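Local coordinates for protein type II restriction enzyme MspI (Moraxella sp., PDB 1SA3) that recognises the double-stranded DNA sequence 5'-CCGG-3' and cleaves it after the first cytosine, as a type II restriction endonuclease, at residues K8-F13 with D211-D216; K32-Y37 with I205-I210; L39-D44 with P57-I62. One frame throughout, in Å; residues are numbered along the deposited sequence.

Interaction 1 (K8-F13 with D211-D216); sequences KLYDDF and DREYVD
The phenol of Tyr-10 reaches across from helix 4-12 and gives its hydroxyl proton to the backbone carbonyl of Arg-212, with a short separation of 2.5 Å between OH and O. The hydroxyl comes in bent at the carbonyl oxygen (150°), slightly tilted out of the carbonyl plane. That oxygen in turn lies at the edge of the ring, 3.2 Å from CE2 of Tyr-10. Tyrosine suits this place because its rigid ring spans a wide gap: the nearest alpha carbons, CA of Tyr-10 and CA of Glu-213, remain 9.6 Å apart. Glu-213 adds a looser touch. Its chain is bent at chi2 (-62°), and this bend brings OE2 to 4.1 Å from CE2 of Tyr-10, where the carboxylate meets the ring obliquely. The carbonyl that is gripped belongs to the tight turn of a beta hairpin joining strands 203-210 and 213-221. Asp-211 and Arg-212 both have positive phi, in the manner of a type I' turn, and farther along the second strand Val-215 and Asp-216 face Gln-208 together in a classic beta bulge. The N-terminal helix is thus tied to the turn of the hairpin whose second strand, 213-221, is outermost in the sheet within this chain; 197 residues separate the two segments. A second hydrogen bond, to the hydroxyl of Tyr-34, helps fix the Tyr-10 phenol. Arg-212 leads its own side chain away from the contact and hydrogen-bonds through NH2 to the carbonyl of Leu-18, and the Glu-213 carboxylate pairs with Arg-2 in a salt bridge.

Interaction 2 (K32-Y37 with I205-I210); sequences KLYEKY and IRFQVI. With NA (sodium ion), chain G.
Tyr-34 and Phe-207 make the dense centre of this contact, where helix 23-41 lies against strand 203-210. CD2 of Tyr-34 stands 3.4 Å above the plane of the Phe-207 ring and over its centre, but the two rings are inclined at 43°, an oblique pairing. Val-209 fills in beside them: its CG2 sits over a face of the Tyr-34 ring in a CH-pi contact, 4.1 Å from the centroid and 28° off the normal. A branched valine is compact enough to set one methyl against the ring face. Tyr-37, one helical turn on, completes the aromatic cluster by bringing CD2 to 3.8 Å from CE2 of Phe-207. Both tyrosines keep their hydroxyls satisfied at the margin of this apolar core, Tyr-34 by Tyr-10 and Tyr-37 by Glu-59 and Gln-58. The looser margin is where Glu-35, partly exposed, points away from strand 203-210 toward a sodium ion and its waters. Its chain is extended, and both carboxylate oxygens hold the ion, unequally: 2.3 Å from OE1 and 2.8 Å from OE2. Two waters, together with Asp-84 and the backbone carbonyl of Asp-99, complete the ligands. A helix packed by its apolar face on the central mixed sheet, while a glutamate of the same helix joins the metal site, fits the PD-(D/E)XK nuclease fold.

Interaction 3 (L39-D44 with P57-I62); sequences LDIFKD and PQEKDI
Ile-41, at the last turn of helix 23-41, pushes its CD1 methyl between Glu-59 and Ile-62 at the start of helix 57-69. Its CG1 branch lies beside the backbone N (chi1 -71°) and then runs straight on (chi2 172°), a fully staggered chain which carries the terminal methyl toward helix 57-69. CD1 of Ile-41 comes within 3.8 Å of CG2 of Ile-62, whose own chain has the same staggered form; the two side chains cross at about a right angle. CB of Glu-59 also points toward the 39-44 segment, and CG of Glu-59 lies 3.8 Å from CD1 of Ile-41. Beyond CG the glutamate bends (chi2 79°), turning the carboxylate from the isoleucines toward the hydroxyls of Tyr-37 and Thr-3, both hydrogen-bonded to OE1. Glu-59 therefore works in two chemistries at once: its methylene carbons join an apolar patch of branched aliphatic groups, while its carboxylate is probably stabilised by those two hydroxyls. Between 39-44 and 57-62 themselves the contact is apolar packing, with the polar bonds of Glu-59 running alongside.

Overall arrangement
The three contacts form one continuous patch around helix 23-41. Interactions 1 and 2, with centres 8 Å apart, join through the paired hydroxyls of Tyr-10 and Tyr-34 (OH to OH 2.6 Å), and their strands are antiparallel neighbours in the same sheet. Interactions 2 and 3, with centres 12 Å apart, share the helix itself, and CE2 of Tyr-37 packs 3.3 Å from CD1 of Ile-62. Tyr-214, from 211-216, bridges toward 57-62 by packing on Gln-58 and Ile-62. Interaction 2 alone carries a sodium ligand and comes nearest to the DNA, about 5 Å between nearest atoms, against about 8 Å for interaction 1 and about 13 Å for interaction 3.

Interaction 1 (K8-F13 with D211-D216)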
# COMPACT_ATOMS: atom_id res chain seq x y z
N LYS E 8 18.92 15.09 5.41
CA LYS E 8 19.55 15.16 4.10
C LYS E 8 18.51 15.08 2.99
O LYS E 8 18.55 15.85 2.03
CB LYS E 8 20.57 14.03 3.92
CG LYS E 8 21.08 13.89 2.50
CD LYS E 8 22.01 12.69 2.36
CE LYS E 8 22.10 12.23 0.91
NZ LYS E 8 22.60 13.30 0.01
N LEU E 9 17.58 14.13 3.12
CA LEU E 9 16.55 13.97 2.10
C LEU E 9 15.62 15.18 2.03
O LEU E 9 15.25 15.62 0.95
CB LEU E 9 15.74 12.69 2.36
CG LEU E 9 16.56 11.38 2.35
CD1 LEU E 9 15.64 10.19 2.53
CD2 LEU E 9 17.32 11.26 1.04
N TYR E 10 15.24 15.73 3.18
CA TYR E 10 14.36 16.90 3.16
C TYR E 10 15.06 18.05 2.45
O TYR E 10 14.42 18.86 1.79
CB TYR E 10 13.95 17.32 4.57
CG TYR E 10 12.70 16.64 5.07
CD1 TYR E 10 12.67 15.27 5.31
CD2 TYR E 10 11.52 17.37 5.28
CE1 TYR E 10 11.51 14.64 5.74
CE2 TYR E 10 10.36 16.74 5.70
CZ TYR E 10 10.35 15.37 5.93
OH TYR E 10 9.21 14.75 6.37
N ASP E 11 16.37 18.11 2.59
CA ASP E 11 17.14 19.17 1.95
C ASP E 11 17.22 18.92 0.45
O ASP E 11 16.99 19.83 -0.34
CB ASP E 11 18.55 19.24 2.55
CG ASP E 11 19.32 20.45 2.07
OD1 ASP E 11 18.85 21.59 2.31
OD2 ASP E 11 20.40 20.28 1.45
N ASP E 12 17.54 17.68 0.06
CA ASP E 12 17.65 17.35 -1.36
C ASP E 12 16.33 17.60 -2.10
O ASP E 12 16.33 17.93 -3.28
CB ASP E 12 18.05 15.88 -1.57
CG ASP E 12 19.35 15.50 -0.88
OD1 ASP E 12 20.26 16.36 -0.78
OD2 ASP E 12 19.47 14.33 -0.46
N PHE E 13 15.21 17.41 -1.40
CA PHE E 13 13.90 17.61 -2.02
C PHE E 13 13.33 19.02 -1.81
O PHE E 13 12.17 19.29 -2.15
CB PHE E 13 12.90 16.56 -1.52
CG PHE E 13 13.09 15.19 -2.13
CD1 PHE E 13 14.00 14.29 -1.60
CD2 PHE E 13 12.35 14.81 -3.25
CE1 PHE E 13 14.19 13.02 -2.17
CE2 PHE E 13 12.51 13.54 -3.83
CZ PHE E 13 13.44 12.65 -3.29
N ASP E 211 2.00 17.42 9.31
CA ASP E 211 2.59 18.75 9.22
C ASP E 211 3.98 18.66 8.62
O ASP E 211 4.93 19.30 9.09
CB ASP E 211 2.65 19.42 10.60
CG ASP E 211 1.27 19.67 11.18
OD1 ASP E 211 0.34 19.95 10.39
OD2 ASP E 211 1.12 19.59 12.41
N ARG E 212 4.09 17.84 7.57
CA ARG E 212 5.32 17.62 6.82
C ARG E 212 6.39 16.78 7.51
O ARG E 212 7.40 16.46 6.89
CB ARG E 212 5.96 18.95 6.43
CG ARG E 212 5.11 19.84 5.53
CD ARG E 212 5.96 21.00 5.04
NE ARG E 212 5.24 21.84 4.09
CZ ARG E 212 5.82 22.79 3.36
NH1 ARG E 212 7.12 23.03 3.46
NH2 ARG E 212 5.08 23.52 2.53
N GLU E 213 6.18 16.41 8.77
CA GLU E 213 7.19 15.64 9.49
C GLU E 213 6.87 14.18 9.78
O GLU E 213 5.72 13.81 9.97
CB GLU E 213 7.52 16.34 10.82
CG GLU E 213 7.92 17.81 10.68
CD GLU E 213 9.17 18.01 9.85
OE1 GLU E 213 10.18 17.32 10.11
OE2 GLU E 213 9.16 18.86 8.94
N TYR E 214 7.93 13.37 9.85
CA TYR E 214 7.81 11.94 10.14
C TYR E 214 7.20 11.70 11.52
O TYR E 214 7.56 12.37 12.49
CB TYR E 214 9.20 11.30 10.11
CG TYR E 214 9.21 9.83 10.47
CD1 TYR E 214 9.01 8.85 9.50
CD2 TYR E 214 9.44 9.41 11.79
CE1 TYR E 214 9.03 7.50 9.82
CE2 TYR E 214 9.47 8.05 12.12
CZ TYR E 214 9.27 7.10 11.12
OH TYR E 214 9.32 5.75 11.41
N VAL E 215 6.27 10.76 11.60
CA VAL E 215 5.67 10.42 12.88
C VAL E 215 5.99 8.97 13.20
O VAL E 215 6.51 8.67 14.27
CB VAL E 215 4.15 10.62 12.87
CG1 VAL E 215 3.56 10.23 14.22
CG2 VAL E 215 3.83 12.09 12.57
N ASP E 216 5.70 8.07 12.26
CA ASP E 216 5.96 6.65 12.46
C ASP E 216 5.81 5.95 11.11
O ASP E 216 5.53 6.59 10.10
CB ASP E 216 4.94 6.07 13.45
CG ASP E 216 5.43 4.79 14.12
OD1 ASP E 216 6.50 4.28 13.75
OD2 ASP E 216 4.72 4.29 15.03

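Interaction 2 (K32-Y37 with I205-I210)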
# COMPACT_ATOMS: atom_id res chain seq x y z
N LYS E 32 7.76 11.05 -2.97
CA LYS E 32 9.00 10.61 -3.58
C LYS E 32 10.10 10.55 -2.53
O LYS E 32 10.96 9.67 -2.55
CB LYS E 32 9.42 11.56 -4.70
CG LYS E 32 8.53 11.53 -5.95
N LEU E 33 10.06 11.49 -1.59
CA LEU E 33 11.07 11.55 -0.55
C LEU E 33 11.05 10.30 0.32
O LEU E 33 12.10 9.73 0.61
CB LEU E 33 10.87 12.79 0.32
CG LEU E 33 11.93 13.10 1.39
CD1 LEU E 33 11.82 14.57 1.82
CD2 LEU E 33 11.75 12.17 2.59
N TYR E 34 9.87 9.87 0.74
CA TYR E 34 9.81 8.69 1.60
C TYR E 34 10.10 7.39 0.88
O TYR E 34 10.51 6.40 1.50
CB TYR E 34 8.49 8.66 2.37
CG TYR E 34 8.57 9.57 3.58
CD1 TYR E 34 8.11 10.90 3.53
CD2 TYR E 34 9.22 9.14 4.74
CE1 TYR E 34 8.31 11.77 4.60
CE2 TYR E 34 9.42 10.00 5.81
CZ TYR E 34 8.97 11.31 5.74
OH TYR E 34 9.21 12.15 6.81
N GLU E 35 9.90 7.37 -0.44
CA GLU E 35 10.25 6.17 -1.20
C GLU E 35 11.77 6.12 -1.14
O GLU E 35 12.37 5.07 -0.88
CB GLU E 35 9.81 6.28 -2.66
CG GLU E 35 10.32 5.10 -3.49
CD GLU E 35 9.93 5.18 -4.95
OE1 GLU E 35 8.78 5.58 -5.23
OE2 GLU E 35 10.76 4.84 -5.81
N LYS E 36 12.40 7.26 -1.37
CA LYS E 36 13.85 7.35 -1.38
C LYS E 36 14.44 7.01 -0.01
O LYS E 36 15.54 6.47 0.08
CB LYS E 36 14.28 8.75 -1.82
CG LYS E 36 15.56 8.80 -2.63
CD LYS E 36 16.76 9.08 -1.78
CE LYS E 36 18.00 9.32 -2.64
NZ LYS E 36 19.11 9.89 -1.82
N TYR E 37 13.71 7.34 1.05
CA TYR E 37 14.15 7.07 2.42
C TYR E 37 14.33 5.56 2.58
O TYR E 37 15.33 5.10 3.15
CB TYR E 37 13.10 7.61 3.39
CG TYR E 37 13.46 7.60 4.87
CD1 TYR E 37 14.78 7.69 5.30
CD2 TYR E 37 12.46 7.56 5.83
CE1 TYR E 37 15.09 7.75 6.68
CE2 TYR E 37 12.74 7.62 7.17
CZ TYR E 37 14.05 7.72 7.60
OH TYR E 37 14.29 7.80 8.95
N ILE E 205 4.11 -0.40 2.76
CA ILE E 205 4.80 0.50 3.68
C ILE E 205 4.00 1.79 3.77
O ILE E 205 3.74 2.42 2.76
CB ILE E 205 6.23 0.81 3.17
CG1 ILE E 205 7.03 -0.50 3.07
CG2 ILE E 205 6.94 1.80 4.10
CD1 ILE E 205 8.45 -0.32 2.53
N ARG E 206 3.61 2.16 4.98
CA ARG E 206 2.83 3.37 5.19
C ARG E 206 3.50 4.31 6.20
O ARG E 206 3.56 4.01 7.39
CB ARG E 206 1.43 3.02 5.70
CG ARG E 206 0.62 2.14 4.77
CD ARG E 206 0.29 2.85 3.47
NE ARG E 206 -0.56 2.02 2.61
CZ ARG E 206 -1.80 1.65 2.92
NH1 ARG E 206 -2.34 2.04 4.06
NH2 ARG E 206 -2.49 0.89 2.08
N PHE E 207 4.01 5.43 5.71
CA PHE E 207 4.64 6.43 6.57
C PHE E 207 3.57 7.39 7.05
O PHE E 207 2.79 7.91 6.25
CB PHE E 207 5.69 7.23 5.80
CG PHE E 207 6.97 6.51 5.58
CD1 PHE E 207 7.25 5.91 4.37
CD2 PHE E 207 7.92 6.44 6.60
CE1 PHE E 207 8.46 5.23 4.16
CE2 PHE E 207 9.13 5.78 6.41
CZ PHE E 207 9.40 5.17 5.19
N GLN E 208 3.51 7.59 8.35
CA GLN E 208 2.56 8.54 8.91
C GLN E 208 3.33 9.85 8.99
O GLN E 208 4.33 9.96 9.71
CB GLN E 208 2.10 8.11 10.29
CG GLN E 208 1.07 9.05 10.89
CD GLN E 208 0.52 8.53 12.19
OE1 GLN E 208 1.27 8.08 13.06
NE2 GLN E 208 -0.80 8.61 12.35
N VAL E 209 2.88 10.84 8.22
CA VAL E 209 3.54 12.13 8.17
C VAL E 209 2.53 13.22 8.45
O VAL E 209 1.53 13.36 7.73
CB VAL E 209 4.15 12.35 6.78
CG1 VAL E 209 4.84 13.70 6.72
CG2 VAL E 209 5.14 11.23 6.46
N ILE E 210 2.78 14.00 9.50
CA ILE E 210 1.88 15.08 9.88
C ILE E 210 2.62 16.40 9.91
O ILE E 210 3.72 16.51 10.45
CB ILE E 210 1.24 14.79 11.26
CG1 ILE E 210 0.49 13.46 11.21
CG2 ILE E 210 0.26 15.90 11.62
CD1 ILE E 210 -0.08 13.00 12.53
NA NA G . 8.50 4.71 -7.39
O HOH W 1 7.59 3.84 -9.30
O HOH W 2 6.21 5.29 -6.92

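Interaction 3 (L39-D44 with P57-I62)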
# COMPACT_ATOMS: atom_id res chain seq x y z
N LEU E 39 14.75 3.36 0.04
CA LEU E 39 15.81 2.95 -0.88
C LEU E 39 17.20 3.17 -0.29
O LEU E 39 18.08 2.31 -0.44
CB LEU E 39 15.68 3.69 -2.21
CG LEU E 39 14.42 3.47 -3.06
CD1 LEU E 39 14.44 4.40 -4.25
CD2 LEU E 39 14.34 2.02 -3.53
N ASP E 40 17.40 4.29 0.40
CA ASP E 40 18.69 4.59 1.00
C ASP E 40 19.01 3.71 2.21
O ASP E 40 20.15 3.31 2.41
CB ASP E 40 18.77 6.07 1.40
CG ASP E 40 18.99 6.98 0.20
OD1 ASP E 40 19.20 6.46 -0.92
OD2 ASP E 40 18.95 8.22 0.38
N ILE E 41 18.00 3.41 3.02
CA ILE E 41 18.22 2.57 4.19
C ILE E 41 18.68 1.18 3.72
O ILE E 41 19.54 0.56 4.35
CB ILE E 41 16.94 2.44 5.05
CG1 ILE E 41 16.65 3.77 5.75
CG2 ILE E 41 17.10 1.32 6.08
CD1 ILE E 41 15.31 3.83 6.46
N PHE E 42 18.12 0.72 2.60
CA PHE E 42 18.45 -0.59 2.03
C PHE E 42 19.25 -0.51 0.73
O PHE E 42 19.13 -1.38 -0.13
CB PHE E 42 17.16 -1.39 1.78
CG PHE E 42 16.44 -1.80 3.04
CD1 PHE E 42 15.63 -0.90 3.71
CD2 PHE E 42 16.62 -3.08 3.56
CE1 PHE E 42 15.00 -1.26 4.90
CE2 PHE E 42 15.99 -3.46 4.75
CZ PHE E 42 15.18 -2.55 5.43
N LYS E 43 20.07 0.53 0.61
CA LYS E 43 20.87 0.74 -0.59
C LYS E 43 21.92 -0.35 -0.81
O LYS E 43 22.11 -0.81 -1.93
CB LYS E 43 21.56 2.11 -0.52
CG LYS E 43 22.27 2.52 -1.80
CD LYS E 43 22.95 3.87 -1.62
CE LYS E 43 23.41 4.42 -2.96
NZ LYS E 43 22.25 4.62 -3.87
N ASP E 44 22.60 -0.73 0.26
CA ASP E 44 23.62 -1.76 0.20
C ASP E 44 23.82 -2.39 1.57
O ASP E 44 23.26 -1.93 2.56
CB ASP E 44 24.94 -1.16 -0.30
CG ASP E 44 25.27 0.16 0.36
OD1 ASP E 44 25.65 1.09 -0.37
OD2 ASP E 44 25.13 0.26 1.59
N PRO E 57 18.31 4.99 15.94
CA PRO E 57 17.05 4.47 16.47
C PRO E 57 15.85 4.51 15.52
O PRO E 57 15.03 3.59 15.52
CB PRO E 57 16.82 5.33 17.71
CG PRO E 57 18.20 5.68 18.13
CD PRO E 57 18.85 6.03 16.83
N GLN E 58 15.75 5.56 14.71
CA GLN E 58 14.62 5.67 13.79
C GLN E 58 14.79 4.74 12.60
O GLN E 58 13.88 3.96 12.29
CB GLN E 58 14.43 7.12 13.33
CG GLN E 58 13.24 7.34 12.40
CD GLN E 58 12.80 8.79 12.35
OE1 GLN E 58 12.35 9.35 13.35
NE2 GLN E 58 12.93 9.41 11.19
N GLU E 59 15.94 4.79 11.94
CA GLU E 59 16.14 3.91 10.80
C GLU E 59 16.18 2.45 11.24
O GLU E 59 15.87 1.55 10.46
CB GLU E 59 17.43 4.28 10.05
CG GLU E 59 17.29 5.56 9.21
CD GLU E 59 17.38 6.84 10.03
OE1 GLU E 59 16.78 7.86 9.62
OE2 GLU E 59 18.06 6.84 11.08
N LYS E 60 16.58 2.21 12.49
CA LYS E 60 16.62 0.83 12.99
C LYS E 60 15.18 0.34 13.12
O LYS E 60 14.88 -0.81 12.79
CB LYS E 60 17.31 0.74 14.35
CG LYS E 60 17.43 -0.71 14.83
CD LYS E 60 17.94 -0.83 16.27
CE LYS E 60 18.03 -2.31 16.67
NZ LYS E 60 18.33 -2.52 18.11
N ASP E 61 14.29 1.20 13.61
CA ASP E 61 12.88 0.83 13.76
C ASP E 61 12.29 0.51 12.39
O ASP E 61 11.57 -0.47 12.23
CB ASP E 61 12.08 1.96 14.41
CG ASP E 61 10.60 1.62 14.55
OD1 ASP E 61 10.27 0.58 15.16
OD2 ASP E 61 9.74 2.40 14.04
N ILE E 62 12.59 1.35 11.41
CA ILE E 62 12.09 1.16 10.04
C ILE E 62 12.63 -0.12 9.42
O ILE E 62 11.86 -0.96 8.94
CB ILE E 62 12.48 2.37 9.17
CG1 ILE E 62 11.78 3.63 9.71
CG2 ILE E 62 12.11 2.11 7.70
CD1 ILE E 62 12.30 4.95 9.11